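Long-range contacts in aeromonas extracellular serine protease (Aeromonas sobria, PDB 3WQB), which cleaves peptide bonds after paired basic residues, one of them lysine, as a secreted calcium-dependent serine protease of the furin-like subtilase family: residues A[30-35]-A[131-136]; A[23-28]-A[57-62]; A[83-88]-A[326-331]. The protein carries 1 engineered substitution. All coordinates share one frame; numbering follows the deposited sequence.

Interaction 1 of 3, residues A[30-35]-A[131-136]. With CA (calcium ion), chain C.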
loop_
_atom_site.group_PDB
_atom_site.type_symbol
_atom_site.label_atom_id
_atom_site.label_comp_id
_atom_site.label_asym_id
_atom_site.label_seq_id
_atom_site.Cartn_x
_atom_site.Cartn_y
_atom_site.Cartn_z
ATOM N N PRO A 30 3.406 -20.219 -23.776
ATOM C CA PRO A 30 3.645 -19.456 -25.003
ATOM C C PRO A 30 3.849 -17.951 -24.832
ATOM O O PRO A 30 4.489 -17.328 -25.672
ATOM C CB PRO A 30 2.407 -19.763 -25.861
ATOM C CG PRO A 30 1.962 -21.110 -25.374
ATOM C CD PRO A 30 2.195 -21.048 -23.880
ATOM N N LEU A 31 3.342 -17.372 -23.745
ATOM C CA LEU A 31 3.463 -15.927 -23.552
ATOM C C LEU A 31 4.599 -15.513 -22.619
ATOM O O LEU A 31 4.803 -14.312 -22.385
ATOM C CB LEU A 31 2.142 -15.328 -23.051
ATOM C CG LEU A 31 0.890 -15.613 -23.879
ATOM C CD1 LEU A 31 -0.311 -15.029 -23.155
ATOM C CD2 LEU A 31 1.002 -15.035 -25.282
ATOM N N GLN A 32 5.348 -16.476 -22.086
ATOM C CA GLN A 32 6.333 -16.127 -21.052
ATOM C C GLN A 32 7.460 -15.227 -21.541
ATOM O O GLN A 32 8.012 -14.450 -20.764
ATOM C CB GLN A 32 6.869 -17.363 -20.326
ATOM C CG GLN A 32 7.821 -18.251 -21.117
ATOM C CD GLN A 32 8.259 -19.437 -20.294
ATOM O OE1 GLN A 32 7.439 -20.261 -19.897
ATOM N NE2 GLN A 32 9.555 -19.519 -20.009
ATOM N N ASP A 33 7.792 -15.310 -22.822
ATOM C CA ASP A 33 8.825 -14.431 -23.368
ATOM C C ASP A 33 8.368 -12.984 -23.515
ATOM O O ASP A 33 9.180 -12.111 -23.801
ATOM C CB ASP A 33 9.403 -14.983 -24.680
ATOM C CG ASP A 33 10.244 -16.228 -24.463
ATOM O OD1 ASP A 33 10.978 -16.293 -23.450
ATOM O OD2 ASP A 33 10.175 -17.143 -25.311
ATOM N N GLN A 34 7.071 -12.738 -23.304
ATOM C CA GLN A 34 6.549 -11.373 -23.278
ATOM C C GLN A 34 6.231 -10.869 -21.868
ATOM O O GLN A 34 5.703 -9.763 -21.697
ATOM C CB GLN A 34 5.368 -11.222 -24.244
ATOM C CG GLN A 34 5.816 -11.206 -25.703
ATOM C CD GLN A 34 6.393 -9.879 -26.140
ATOM O OE1 GLN A 34 7.047 -9.181 -25.363
ATOM N NE2 GLN A 34 6.139 -9.510 -27.385
ATOM N N GLN A 35 6.567 -11.681 -20.867
ATOM C CA GLN A 35 6.505 -11.264 -19.460
ATOM C C GLN A 35 7.875 -10.676 -19.088
ATOM O O GLN A 35 8.733 -11.360 -18.526
ATOM C CB GLN A 35 6.163 -12.450 -18.562
ATOM C CG GLN A 35 4.784 -13.049 -18.805
ATOM C CD GLN A 35 4.572 -14.304 -17.987
ATOM O OE1 GLN A 35 4.665 -15.417 -18.506
ATOM N NE2 GLN A 35 4.312 -14.133 -16.695
ATOM N N GLY A 131 -0.731 -19.976 -22.013
ATOM C CA GLY A 131 -0.681 -18.701 -21.313
ATOM C C GLY A 131 0.682 -18.279 -20.822
ATOM O O GLY A 131 1.676 -18.362 -21.548
ATOM N N THR A 132 0.701 -17.836 -19.570
ATOM C CA THR A 132 1.877 -17.232 -18.952
ATOM C C THR A 132 2.483 -18.167 -17.907
ATOM O O THR A 132 1.955 -19.254 -17.626
ATOM C CB THR A 132 1.489 -15.917 -18.254
ATOM O OG1 THR A 132 0.397 -16.167 -17.362
ATOM C CG2 THR A 132 1.101 -14.832 -19.277
ATOM N N LYS A 133 3.601 -17.729 -17.333
ATOM C CA LYS A 133 4.238 -18.433 -16.229
ATOM C C LYS A 133 4.230 -17.512 -15.017
ATOM O O LYS A 133 4.711 -16.387 -15.088
ATOM C CB LYS A 133 5.678 -18.810 -16.593
ATOM C CG LYS A 133 6.346 -19.778 -15.610
ATOM C CD LYS A 133 7.826 -19.976 -15.947
ATOM C CE LYS A 133 8.441 -21.094 -15.122
ATOM N NZ LYS A 133 9.931 -21.186 -15.300
ATOM N N GLY A 134 3.689 -17.985 -13.901
ATOM C CA GLY A 134 3.741 -17.191 -12.676
ATOM C C GLY A 134 5.163 -16.963 -12.188
ATOM O O GLY A 134 6.087 -17.721 -12.521
ATOM N N ILE A 135 5.344 -15.912 -11.394
ATOM C CA ILE A 135 6.605 -15.708 -10.693
ATOM C C ILE A 135 6.898 -16.913 -9.791
ATOM O O ILE A 135 8.035 -17.389 -9.722
ATOM C CB ILE A 135 6.521 -14.436 -9.852
ATOM C CG1 ILE A 135 6.524 -13.210 -10.752
ATOM C CG2 ILE A 135 7.665 -14.335 -8.843
ATOM C CD1 ILE A 135 6.036 -11.958 -10.032
ATOM N N ALA A 136 5.850 -17.391 -9.116
ATOM C CA ALA A 136 5.917 -18.500 -8.172
ATOM C C ALA A 136 4.834 -19.496 -8.606
ATOM O O ALA A 136 3.784 -19.622 -7.954
ATOM C CB ALA A 136 5.678 -17.997 -6.755
HETATM CA CA CA C . 0.761 -21.227 -18.078
#
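The carboxamide of Gln35 lies against CB of Thr132 (OE1 to CB 3.2 Å) and bonds to the backbone of Lys133, where the N-terminal segment is tied to the calcium loop of the subtilisin domain, the loop that follows helix 115-124. Three hydrogen bonds join 30-35 to 131-136, and two of them come from this carboxamide. CG of Gln35 sits beside the backbone N, opposite the carbonyl carbon (chi1 -64°), and the chain runs out extended (chi2 174°), which brings the amide to Lys133. OE1 of Gln35 accepts from the N of Lys133 at 2.8 Å in a nearly straight bond (172°), while NE2 of Gln35 donates to the O of Lys133, also at 2.8 Å, from above the plane of that carbonyl. Both backbone polar groups of Lys133 are thus bonded by one amide, and the pair of bonds fixes its rotation; NE2 also reaches the hydroxyl of Tyr37. At the start of the segment, the N of Leu31 donates to the O of Gly131 at 2.9 Å. Outside the two segments, OE1 of Gln32 accepts from Asn29.

The apolar contacts centre on Leu31. Its CB lies 3.9 Å from CG2 of Thr132, and its CD1 rests against the backbone of Gly131.

Metal coordination completes the contact: Asn29, Asp87, Val126, Asn128 and Ile130 supply the other protein ligands of a calcium ion, to which the carbonyl O of Thr132 is bound at 2.4 Å.

Interaction 2 of 3, residues A[23-28]-A[57-62]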
loop_
_atom_site.group_PDB
_atom_site.type_symbol
_atom_site.label_atom_id
_atom_site.label_comp_id
_atom_site.label_asym_id
_atom_site.label_seq_id
_atom_site.Cartn_x
_atom_site.Cartn_y
_atom_site.Cartn_z
ATOM N N ARG A 23 21.423 -16.428 -18.233
ATOM C CA ARG A 23 20.112 -15.857 -17.963
ATOM C C ARG A 23 19.058 -16.311 -18.980
ATOM O O ARG A 23 19.022 -15.837 -20.116
ATOM C CB ARG A 23 20.259 -14.333 -17.901
ATOM C CG ARG A 23 19.025 -13.533 -17.632
ATOM C CD ARG A 23 19.455 -12.163 -17.189
ATOM N NE ARG A 23 18.375 -11.183 -17.232
ATOM C CZ ARG A 23 18.047 -10.466 -18.305
ATOM N NH1 ARG A 23 18.691 -10.618 -19.460
ATOM N NH2 ARG A 23 17.058 -9.587 -18.229
ATOM N N CYS A 24 18.204 -17.236 -18.542
ATOM C CA CYS A 24 17.077 -17.752 -19.331
ATOM C C CYS A 24 16.042 -18.359 -18.394
ATOM O O CYS A 24 16.356 -18.687 -17.242
ATOM C CB CYS A 24 17.523 -18.796 -20.373
ATOM S SG CYS A 24 18.267 -20.326 -19.694
ATOM N N LEU A 25 14.820 -18.521 -18.900
ATOM C CA LEU A 25 13.733 -19.139 -18.153
ATOM C C LEU A 25 13.316 -20.472 -18.754
ATOM O O LEU A 25 13.017 -20.532 -19.952
ATOM C CB LEU A 25 12.496 -18.244 -18.165
ATOM C CG LEU A 25 12.591 -16.814 -17.643
ATOM C CD1 LEU A 25 11.326 -16.033 -17.987
ATOM C CD2 LEU A 25 12.866 -16.831 -16.127
ATOM N N PRO A 26 13.267 -21.536 -17.931
ATOM C CA PRO A 26 12.617 -22.756 -18.402
ATOM C C PRO A 26 11.117 -22.536 -18.625
ATOM O O PRO A 26 10.516 -21.586 -18.077
ATOM C CB PRO A 26 12.829 -23.742 -17.242
ATOM C CG PRO A 26 13.985 -23.193 -16.463
ATOM C CD PRO A 26 13.820 -21.700 -16.572
ATOM N N GLY A 27 10.515 -23.391 -19.444
ATOM C CA GLY A 27 9.067 -23.422 -19.564
ATOM C C GLY A 27 8.561 -23.342 -20.985
ATOM O O GLY A 27 9.240 -22.836 -21.885
ATOM N N ALA A 28 7.330 -23.813 -21.155
ATOM C CA ALA A 28 6.682 -23.910 -22.455
ATOM C C ALA A 28 5.403 -23.088 -22.499
ATOM O O ALA A 28 4.520 -23.350 -23.304
ATOM C CB ALA A 28 6.392 -25.375 -22.793
ATOM N N LEU A 57 12.621 -8.856 -12.178
ATOM C CA LEU A 57 12.759 -9.345 -10.807
ATOM C C LEU A 57 14.021 -10.176 -10.564
ATOM O O LEU A 57 14.233 -10.683 -9.453
ATOM C CB LEU A 57 11.516 -10.125 -10.390
ATOM C CG LEU A 57 10.226 -9.311 -10.434
ATOM C CD1 LEU A 57 9.023 -10.235 -10.317
ATOM C CD2 LEU A 57 10.195 -8.233 -9.345
ATOM N N ASN A 58 14.848 -10.323 -11.605
ATOM C CA ASN A 58 16.066 -11.150 -11.586
ATOM C C ASN A 58 15.843 -12.461 -10.859
ATOM O O ASN A 58 16.477 -12.754 -9.841
ATOM C CB ASN A 58 17.302 -10.403 -11.049
ATOM C CG ASN A 58 18.605 -11.043 -11.522
ATOM O OD1 ASN A 58 18.719 -11.467 -12.672
ATOM N ND2 ASN A 58 19.579 -11.127 -10.635
ATOM N N LEU A 59 14.908 -13.248 -11.391
ATOM C CA LEU A 59 14.482 -14.492 -10.752
ATOM C C LEU A 59 14.844 -15.718 -11.583
ATOM O O LEU A 59 14.475 -16.841 -11.226
ATOM C CB LEU A 59 12.974 -14.476 -10.471
ATOM C CG LEU A 59 12.018 -14.146 -11.623
ATOM C CD1 LEU A 59 12.058 -15.172 -12.743
ATOM C CD2 LEU A 59 10.607 -14.011 -11.073
ATOM N N TRP A 60 15.592 -15.518 -12.668
ATOM C CA TRP A 60 15.886 -16.625 -13.584
ATOM C C TRP A 60 16.603 -17.813 -12.916
ATOM O O TRP A 60 16.366 -18.960 -13.277
ATOM C CB TRP A 60 16.653 -16.119 -14.803
ATOM C CG TRP A 60 18.003 -15.545 -14.506
ATOM C CD1 TRP A 60 18.315 -14.228 -14.320
ATOM C CD2 TRP A 60 19.232 -16.274 -14.378
ATOM N NE1 TRP A 60 19.664 -14.091 -14.078
ATOM C CE2 TRP A 60 20.248 -15.331 -14.106
ATOM C CE3 TRP A 60 19.570 -17.635 -14.454
ATOM C CZ2 TRP A 60 21.583 -15.703 -13.924
ATOM C CZ3 TRP A 60 20.901 -18.005 -14.264
ATOM C CH2 TRP A 60 21.887 -17.043 -13.998
ATOM N N TRP A 61 17.474 -17.538 -11.948
ATOM C CA TRP A 61 18.224 -18.591 -11.283
ATOM C C TRP A 61 17.329 -19.367 -10.334
ATOM O O TRP A 61 17.472 -20.578 -10.211
ATOM C CB TRP A 61 19.460 -18.014 -10.593
ATOM C CG TRP A 61 20.363 -19.013 -9.927
ATOM C CD1 TRP A 61 21.481 -19.604 -10.458
ATOM C CD2 TRP A 61 20.253 -19.502 -8.583
ATOM N NE1 TRP A 61 22.061 -20.437 -9.526
ATOM C CE2 TRP A 61 21.332 -20.388 -8.367
ATOM C CE3 TRP A 61 19.339 -19.279 -7.541
ATOM C CZ2 TRP A 61 21.518 -21.062 -7.153
ATOM C CZ3 TRP A 61 19.528 -19.941 -6.331
ATOM C CH2 TRP A 61 20.614 -20.818 -6.147
ATOM N N ALA A 62 16.387 -18.688 -9.676
ATOM C CA ALA A 62 15.353 -19.407 -8.935
ATOM C C ALA A 62 14.613 -20.388 -9.854
ATOM O O ALA A 62 14.488 -21.573 -9.545
ATOM C CB ALA A 62 14.387 -18.447 -8.274
HETATM O O HOH W 1 17.142 -10.868 -14.794
#
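Arg23 lies across the indole of Trp60, the two side chains crossing at about a right angle. CB of Arg23 stands 3.9 Å from both NE1 and CE2 of Trp60, next to a CA that lies 3.7 Å above the ring plane, over its centre. CG, anti to the backbone N (chi1 180°), continues over the same face and makes a CH-pi contact, 3.7 Å from the centroid of the five-membered ring. CD then passes 3.7 Å from CD1 and NE1 of Trp60. Beyond the ring, NE of Arg23 donates to a water at 2.8 Å, which in turn donates to OD1 of Asn58 at 2.7 Å. At the tip, NH2 forms a salt bridge with Asp56 and a hydrogen bond to the O of Asn40.

CB of Trp61 lies over the opposite face of the indole, toward its rim, and NE1 donates to the O of Gly17. Two residues on, CD2 of Leu25 packs 3.9 Å from CD1 of Leu59, the N-cap residue of helix 60-64. The contact therefore joins the N-terminal segment, closed on itself by the Cys4-Cys24 disulfide, to that helix. Its chemistry is divided: carbon atoms hold the indole, the polar link between Arg23 and Asn58 runs through one water, and the O of Cys24, 3.6 Å from CB of Trp60, is buried with no partner in the model.

Interaction 3 of 3, residues A[83-88]-A[326-331]. With CA (calcium ion), chain C; CA (calcium ion), chain E.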
loop_
_atom_site.group_PDB
_atom_site.type_symbol
_atom_site.label_atom_id
_atom_site.label_comp_id
_atom_site.label_asym_id
_atom_site.label_seq_id
_atom_site.Cartn_x
_atom_site.Cartn_y
_atom_site.Cartn_z
ATOM N N ILE A 83 -11.537 -18.541 -10.499
ATOM C CA ILE A 83 -10.880 -19.759 -10.019
ATOM C C ILE A 83 -10.870 -20.920 -11.014
ATOM O O ILE A 83 -10.072 -21.846 -10.861
ATOM C CB ILE A 83 -11.439 -20.230 -8.649
ATOM C CG1 ILE A 83 -12.961 -20.433 -8.706
ATOM C CG2 ILE A 83 -11.019 -19.265 -7.541
ATOM C CD1 ILE A 83 -13.499 -21.310 -7.591
ATOM N N ALA A 84 -11.737 -20.872 -12.023
ATOM C CA ALA A 84 -11.746 -21.899 -13.060
ATOM C C ALA A 84 -10.895 -21.556 -14.298
ATOM O O ALA A 84 -10.865 -22.327 -15.258
ATOM C CB ALA A 84 -13.174 -22.236 -13.464
ATOM N N HIS A 85 -10.197 -20.417 -14.277
ATOM C CA HIS A 85 -9.277 -20.067 -15.358
ATOM C C HIS A 85 -8.328 -21.225 -15.631
ATOM O O HIS A 85 -7.762 -21.790 -14.689
ATOM C CB HIS A 85 -8.444 -18.845 -14.975
ATOM C CG HIS A 85 -7.755 -18.200 -16.138
ATOM N ND1 HIS A 85 -6.691 -18.779 -16.797
ATOM C CD2 HIS A 85 -8.014 -17.043 -16.788
ATOM C CE1 HIS A 85 -6.307 -17.991 -17.785
ATOM N NE2 HIS A 85 -7.089 -16.926 -17.794
ATOM N N PRO A 86 -8.141 -21.587 -16.912
ATOM C CA PRO A 86 -7.313 -22.760 -17.213
ATOM C C PRO A 86 -5.852 -22.619 -16.783
ATOM O O PRO A 86 -5.172 -23.632 -16.550
ATOM C CB PRO A 86 -7.415 -22.896 -18.743
ATOM C CG PRO A 86 -7.925 -21.592 -19.233
ATOM C CD PRO A 86 -8.761 -21.018 -18.122
ATOM N N ASP A 87 -5.386 -21.379 -16.632
ATOM C CA ASP A 87 -4.005 -21.141 -16.222
ATOM C C ASP A 87 -3.885 -20.757 -14.751
ATOM O O ASP A 87 -2.814 -20.344 -14.316
ATOM C CB ASP A 87 -3.327 -20.104 -17.135
ATOM C CG ASP A 87 -1.875 -20.459 -17.447
ATOM O OD1 ASP A 87 -1.481 -21.641 -17.268
ATOM O OD2 ASP A 87 -1.120 -19.565 -17.895
ATOM N N LEU A 88 -4.976 -20.917 -13.994
ATOM C CA LEU A 88 -4.971 -20.685 -12.540
ATOM C C LEU A 88 -5.501 -21.849 -11.709
ATOM O O LEU A 88 -5.056 -22.060 -10.580
ATOM C CB LEU A 88 -5.763 -19.424 -12.166
ATOM C CG LEU A 88 -5.236 -18.101 -12.726
ATOM C CD1 LEU A 88 -6.240 -16.985 -12.487
ATOM C CD2 LEU A 88 -3.878 -17.738 -12.117
ATOM N N CYS A 326 -9.244 -15.115 -25.486
ATOM C CA CYS A 326 -9.022 -13.880 -24.710
ATOM C C CYS A 326 -8.826 -14.163 -23.216
ATOM O O CYS A 326 -9.419 -13.481 -22.365
ATOM C CB CYS A 326 -10.182 -12.896 -24.906
ATOM S SG CYS A 326 -10.503 -12.429 -26.620
ATOM N N ASP A 327 -8.012 -15.172 -22.908
ATOM C CA ASP A 327 -7.785 -15.589 -21.529
ATOM C C ASP A 327 -6.646 -14.824 -20.857
ATOM O O ASP A 327 -6.407 -15.021 -19.664
ATOM C CB ASP A 327 -7.476 -17.092 -21.450
ATOM C CG ASP A 327 -8.685 -17.976 -21.716
ATOM O OD1 ASP A 327 -9.845 -17.524 -21.584
ATOM O OD2 ASP A 327 -8.454 -19.162 -22.035
ATOM N N TYR A 328 -5.940 -13.985 -21.622
ATOM C CA TYR A 328 -4.767 -13.236 -21.131
ATOM C C TYR A 328 -4.895 -11.775 -21.518
ATOM O O TYR A 328 -5.624 -11.433 -22.446
ATOM C CB TYR A 328 -3.455 -13.870 -21.662
ATOM C CG TYR A 328 -3.502 -15.333 -21.355
ATOM C CD1 TYR A 328 -3.189 -15.797 -20.083
ATOM C CD2 TYR A 328 -4.003 -16.249 -22.288
ATOM C CE1 TYR A 328 -3.315 -17.132 -19.750
ATOM C CE2 TYR A 328 -4.139 -17.593 -21.969
ATOM C CZ TYR A 328 -3.799 -18.028 -20.692
ATOM O OH TYR A 328 -3.936 -19.345 -20.346
ATOM N N ASN A 329 -4.239 -10.898 -20.771
ATOM C CA ASN A 329 -4.230 -9.481 -21.139
ATOM C C ASN A 329 -2.808 -8.930 -21.016
ATOM O O ASN A 329 -1.959 -9.562 -20.390
ATOM C CB ASN A 329 -5.259 -8.662 -20.321
ATOM C CG ASN A 329 -4.833 -8.421 -18.866
ATOM O OD1 ASN A 329 -3.879 -7.682 -18.600
ATOM N ND2 ASN A 329 -5.586 -8.993 -17.921
ATOM N N GLY A 330 -2.558 -7.781 -21.637
ATOM C CA GLY A 330 -1.235 -7.155 -21.599
ATOM C C GLY A 330 -1.254 -5.769 -20.990
ATOM O O GLY A 330 -0.307 -4.990 -21.163
ATOM N N VAL A 331 -2.338 -5.439 -20.292
ATOM C CA VAL A 331 -2.538 -4.077 -19.790
ATOM C C VAL A 331 -2.558 -3.968 -18.267
ATOM O O VAL A 331 -2.669 -2.867 -17.730
ATOM C CB VAL A 331 -3.819 -3.430 -20.372
ATOM C CG1 VAL A 331 -3.726 -3.323 -21.888
ATOM C CG2 VAL A 331 -5.065 -4.200 -19.933
HETATM CA CA CA C . 0.761 -21.227 -18.078
HETATM CA CA CA E . -11.004 -12.044 -21.358
#
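Tyr328, Asp327 and His85 bury the most surface here, and His85 touches both of the others. Its imidazole is used on both nitrogens. NE2 of His85 donates to the carbonyl O of Asp327 at 2.8 Å, with the acceptor lying in the ring plane and the N-H directed onto a lone pair in the carbonyl plane. ND1 of His85 accepts from the N of Asp87 at 2.9 Å, again in the ring plane. These bonds hold the imidazole from two sides of its rim, fixing the ring orientation and placing the proton on NE2. A chi1 of -164° turns CG away from the backbone N and carries NE2 to the Asp327 carbonyl.

Tyr328 receives the edge of that imidazole in an offset edge-to-face pair, with the centroids 5.4 Å apart and the planes at 72°. The nearest atoms are CE1 of His85 and CE1 of Tyr328, 3.7 Å apart. At the far end of the phenol, OH comes within 3.4 Å of CB of Asp87, which lies at the edge of the ring, and the carboxylate of Asp87 is turned almost perpendicular to the ring.

The contact joins two calcium sites of the subtilisin domain. The carboxylate of Asp87 binds one ion in bidentate fashion, OD1 at 2.4 Å and OD2 at 2.5 Å, while the carbonyl O of Cys326 binds a second ion beside the Cys301-Cys326 disulfide. Strand 328-329 pairs with strand 293-296, whose Thr296 packs against both His85 and Tyr328.

Asp327 brings its CB close to the imidazole. Its carboxylate has its main polar partner in Gly300, and the side chain crosses the exposed ring of Pro86 at about a right angle, with OD2 of Asp327 3.7 Å from CG of Pro86.

Interactions 1 and 3 share one calcium ion, bound by Thr132 in interaction 1 and Asp87 in interaction 3, and their centres lie about 11 Å apart. They also meet directly: the N of Thr132 probably donates to OD2 of Asp87 (3.0 Å), and CD1 of Leu31 packs 3.7 Å from CB of Tyr328. Interaction 2 adjoins interaction 1 at about 10 Å between centres, where the O of Pro26 probably accepts from both NZ of Lys133 (2.9 Å) and NE2 of Gln32. Interactions 2 and 3 do not touch, their nearest atoms being about 9 Å apart. Interaction 1 therefore bridges the N-terminal segment and the region between two calcium sites.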